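Local coordinates for HDLP (histone deacetylase-like protein) (Aquifex aeolicus, PDB 1C3R), which probably acts as a zinc-dependent deacetylase of the histone deacetylase family and binds the hydroxamate inhibitor trichostatin A in its active-site pocket, at residues Y86-Y91 with S136-F141. The protein carries 2 engineered substitutions. Sequence-based numbering, arbitrary orientation.
With TSN (trichostatin a), chain D.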
ATOM      1  N   TYR A  86      16.086 -10.111  -3.178  1.00 33.69           N
ATOM      2  CA  TYR A  86      15.426  -9.951  -4.463  1.00 35.23           C
ATOM      3  C   TYR A  86      13.982  -9.450  -4.375  1.00 36.09           C
ATOM      4  O   TYR A  86      13.320  -9.240  -5.393  1.00 36.06           O
ATOM      5  CB  TYR A  86      15.507 -11.282  -5.214  1.00 33.65           C
ATOM      6  CG  TYR A  86      16.935 -11.716  -5.499  1.00 35.09           C
ATOM      7  CD1 TYR A  86      17.739 -10.988  -6.373  1.00 34.06           C
ATOM      8  CD2 TYR A  86      17.483 -12.850  -4.893  1.00 33.17           C
ATOM      9  CE1 TYR A  86      19.044 -11.370  -6.643  1.00 34.32           C
ATOM     10  CE2 TYR A  86      18.798 -13.244  -5.159  1.00 33.91           C
ATOM     11  CZ  TYR A  86      19.569 -12.496  -6.036  1.00 34.21           C
ATOM     12  OH  TYR A  86      20.866 -12.852  -6.312  1.00 35.20           O
ATOM     13  N   ASN A  87      13.505  -9.265  -3.151  1.00 36.46           N
ATOM     14  CA  ASN A  87      12.165  -8.753  -2.893  1.00 32.71           C
ATOM     15  C   ASN A  87      11.036  -9.589  -3.483  1.00 34.73           C
ATOM     16  O   ASN A  87      10.009  -9.060  -3.917  1.00 33.23           O
ATOM     17  CB  ASN A  87      12.075  -7.310  -3.390  1.00 36.26           C
ATOM     18  CG  ASN A  87      10.842  -6.605  -2.894  1.00 37.25           C
ATOM     19  OD1 ASN A  87      10.535  -6.646  -1.707  1.00 36.29           O
ATOM     20  ND2 ASN A  87      10.136  -5.939  -3.795  1.00 45.25           N
ATOM     21  N   ILE A  88      11.232 -10.902  -3.472  1.00 32.48           N
ATOM     22  CA  ILE A  88      10.260 -11.856  -3.981  1.00 33.65           C
ATOM     23  C   ILE A  88       9.710 -12.683  -2.816  1.00 37.36           C
ATOM     24  O   ILE A  88      10.418 -12.937  -1.840  1.00 35.47           O
ATOM     25  CB  ILE A  88      10.920 -12.823  -4.974  1.00 38.66           C
ATOM     26  CG1 ILE A  88      11.390 -12.064  -6.211  1.00 40.45           C
ATOM     27  CG2 ILE A  88       9.950 -13.918  -5.356  1.00 41.31           C
ATOM     28  CD1 ILE A  88      10.268 -11.516  -7.029  1.00 42.25           C
ATOM     29  N   GLY A  89       8.452 -13.104  -2.918  1.00 31.52           N
ATOM     30  CA  GLY A  89       7.869 -13.919  -1.867  1.00 33.53           C
ATOM     31  C   GLY A  89       6.850 -13.225  -0.984  1.00 34.50           C
ATOM     32  O   GLY A  89       6.051 -13.884  -0.316  1.00 32.81           O
ATOM     33  N   GLY A  90       6.885 -11.896  -0.965  1.00 31.39           N
ATOM     34  CA  GLY A  90       5.940 -11.148  -0.156  1.00 23.90           C
ATOM     35  C   GLY A  90       4.598 -11.081  -0.861  1.00 28.78           C
ATOM     36  O   GLY A  90       4.384 -11.789  -1.841  1.00 21.71           O
ATOM     37  N   TYR A  91       3.702 -10.221  -0.380  1.00 28.26           N
ATOM     38  CA  TYR A  91       2.377 -10.086  -0.980  1.00 27.34           C
ATOM     39  C   TYR A  91       2.439  -9.304  -2.287  1.00 27.52           C
ATOM     40  O   TYR A  91       1.574  -9.447  -3.148  1.00 27.20           O
ATOM     41  CB  TYR A  91       1.430  -9.367  -0.010  1.00 22.62           C
ATOM     42  CG  TYR A  91       1.812  -7.924   0.260  1.00 24.28           C
ATOM     43  CD1 TYR A  91       1.476  -6.908  -0.639  1.00 21.55           C
ATOM     44  CD2 TYR A  91       2.537  -7.580   1.402  1.00 24.86           C
ATOM     45  CE1 TYR A  91       1.854  -5.584  -0.406  1.00 24.69           C
ATOM     46  CE2 TYR A  91       2.921  -6.263   1.646  1.00 29.92           C
ATOM     47  CZ  TYR A  91       2.575  -5.270   0.741  1.00 29.04           C
ATOM     48  OH  TYR A  91       2.938  -3.970   1.004  1.00 29.51           O
ATOM     49  N   SER A 136      18.139  -5.877 -10.500  1.00 35.97           N
ATOM     50  CA  SER A 136      18.244  -7.119  -9.740  1.00 38.99           C
ATOM     51  C   SER A 136      17.202  -7.288  -8.641  1.00 37.84           C
ATOM     52  O   SER A 136      17.480  -7.930  -7.624  1.00 36.33           O
ATOM     53  CB  SER A 136      19.634  -7.200  -9.102  1.00 38.87           C
ATOM     54  OG  SER A 136      20.649  -7.003 -10.071  1.00 43.54           O
ATOM     55  N   ARG A 137      16.009  -6.734  -8.824  1.00 33.23           N
ATOM     56  CA  ARG A 137      15.009  -6.868  -7.778  1.00 30.89           C
ATOM     57  C   ARG A 137      13.588  -6.621  -8.270  1.00 31.84           C
ATOM     58  O   ARG A 137      13.345  -5.744  -9.105  1.00 30.36           O
ATOM     59  CB  ARG A 137      15.337  -5.898  -6.640  1.00 33.88           C
ATOM     60  CG  ARG A 137      14.802  -6.357  -5.305  1.00 44.41           C
ATOM     61  CD  ARG A 137      14.988  -5.330  -4.200  1.00 46.27           C
ATOM     62  NE  ARG A 137      14.727  -5.946  -2.900  1.00 48.87           N
ATOM     63  CZ  ARG A 137      14.459  -5.280  -1.786  1.00 48.64           C
ATOM     64  NH1 ARG A 137      14.411  -3.955  -1.800  1.00 51.82           N
ATOM     65  NH2 ARG A 137      14.241  -5.940  -0.656  1.00 49.01           N
ATOM     66  N   ALA A 138      12.651  -7.406  -7.749  1.00 30.06           N
ATOM     67  CA  ALA A 138      11.251  -7.266  -8.122  1.00 32.24           C
ATOM     68  C   ALA A 138      10.695  -6.037  -7.426  1.00 29.49           C
ATOM     69  O   ALA A 138      11.177  -5.656  -6.363  1.00 26.11           O
ATOM     70  CB  ALA A 138      10.473  -8.494  -7.702  1.00 31.25           C
ATOM     71  N   ASN A 139       9.674  -5.427  -8.018  1.00 29.54           N
ATOM     72  CA  ASN A 139       9.078  -4.230  -7.441  1.00 26.99           C
ATOM     73  C   ASN A 139       7.713  -3.926  -8.049  1.00 30.17           C
ATOM     74  O   ASN A 139       7.491  -4.113  -9.251  1.00 27.55           O
ATOM     75  CB  ASN A 139      10.040  -3.045  -7.629  1.00 24.10           C
ATOM     76  CG  ASN A 139       9.491  -1.744  -7.075  1.00 28.02           C
ATOM     77  OD1 ASN A 139       8.978  -1.709  -5.966  1.00 26.90           O
ATOM     78  ND2 ASN A 139       9.622  -0.660  -7.841  1.00 23.55           N
ATOM     79  N   GLY A 140       6.792  -3.482  -7.198  1.00 31.82           N
ATOM     80  CA  GLY A 140       5.448  -3.140  -7.641  1.00 24.90           C
ATOM     81  C   GLY A 140       4.740  -4.134  -8.540  1.00 27.79           C
ATOM     82  O   GLY A 140       4.165  -3.737  -9.555  1.00 23.85           O
ATOM     83  N   PHE A 141       4.764  -5.414  -8.173  1.00 24.35           N
ATOM     84  CA  PHE A 141       4.108  -6.476  -8.954  1.00 24.53           C
ATOM     85  C   PHE A 141       4.943  -6.912 -10.158  1.00 23.53           C
ATOM     86  O   PHE A 141       4.612  -7.895 -10.825  1.00 23.09           O
ATOM     87  CB  PHE A 141       2.743  -6.015  -9.493  1.00 26.40           C
ATOM     88  CG  PHE A 141       1.773  -5.548  -8.439  1.00 30.31           C
ATOM     89  CD1 PHE A 141       0.609  -4.886  -8.815  1.00 31.60           C
ATOM     90  CD2 PHE A 141       2.003  -5.778  -7.083  1.00 29.44           C
ATOM     91  CE1 PHE A 141      -0.316  -4.458  -7.863  1.00 30.44           C
ATOM     92  CE2 PHE A 141       1.087  -5.357  -6.123  1.00 27.91           C
ATOM     93  CZ  PHE A 141      -0.076  -4.694  -6.515  1.00 29.38           C
TER
HETATM   94  O1  TSN D 502       1.947   0.499 -12.418  1.00 28.76           O
HETATM   95  O2  TSN D 502      -0.307  -0.450 -11.021  1.00 25.81           O
HETATM   96  O3  TSN D 502      -2.763  -0.717  -4.075  1.00 36.93           O
HETATM   97  N1  TSN D 502       1.826   0.430 -11.027  1.00 31.21           N
HETATM   98  N2  TSN D 502      -3.174  -6.869  -2.124  1.00 30.57           N
HETATM   99  C1  TSN D 502      -2.113  -2.924  -3.468  1.00 28.47           C
HETATM  100  C2  TSN D 502      -1.138  -3.916  -3.280  1.00 25.57           C
HETATM  101  C3  TSN D 502      -1.442  -5.206  -2.841  1.00 21.68           C
HETATM  102  C4  TSN D 502      -2.818  -5.572  -2.558  1.00 23.11           C
HETATM  103  C5  TSN D 502      -3.804  -4.554  -2.744  1.00 25.02           C
HETATM  104  C6  TSN D 502      -3.463  -3.286  -3.179  1.00 29.24           C
HETATM  105  C7  TSN D 502      -1.859  -1.529  -3.943  1.00 32.98           C
HETATM  106  C8  TSN D 502      -0.406  -1.110  -4.319  1.00 29.05           C
HETATM  107  C9  TSN D 502      -0.367  -0.759  -5.790  1.00 28.13           C
HETATM  108  C10 TSN D 502       0.625  -1.027  -6.694  1.00 25.99           C
HETATM  109  C11 TSN D 502       0.351  -0.553  -8.074  1.00 32.05           C
HETATM  110  C12 TSN D 502       1.149  -0.772  -9.144  1.00 27.37           C
HETATM  111  C13 TSN D 502       0.790  -0.273 -10.464  1.00 29.02           C
HETATM  112  C14 TSN D 502       0.002   0.110  -3.457  1.00 30.21           C
HETATM  113  C15 TSN D 502       1.927  -1.752  -6.364  1.00 30.60           C
HETATM  114  C17 TSN D 502      -4.591  -7.233  -1.908  1.00 23.45           C
HETATM  115  C16 TSN D 502      -2.182  -7.916  -1.924  1.00 23.15           C
HETATM  116  O   HOH W   1       8.798  -3.067  -3.724  1.00 42.50           O
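Asn87, just past the end of helix 82-86, lies across the side chain of Arg137 at about a right angle and reaches on to the backbone of Ala138. Its CB sits over one face of the guanidinium group, 3.0 Å from Arg137 NE. CG, anti to the backbone N (chi1 -167°), lies 3.8 Å above the guanidinium plane, offset toward its rim, with the amide plane turned 53° from it. OD1 stays 3.9 Å from Arg137 NH2, near but not bonded. ND2 does the binding: it donates a nearly straight bond of 2.8 Å to Ala138 O, approaching from above the carbonyl plane, and makes a weak bond to a water that in turn donates to Asn139 OD1. Ala138 N donates to Tyr86 O at 3.1 Å, while Arg137 CG packs 3.2 Å from Tyr86 O. Asn139 ND2 is hydrogen-bonded to Asp173 OD1 and His132 O, and beyond it the loop runs into the trichostatin pocket, where one face of Phe141 lies against inhibitor atom C15. Both backbone polar groups of Ala138 are thus satisfied from residues 86-91, which probably helps set the course of the chain three residues before Phe141.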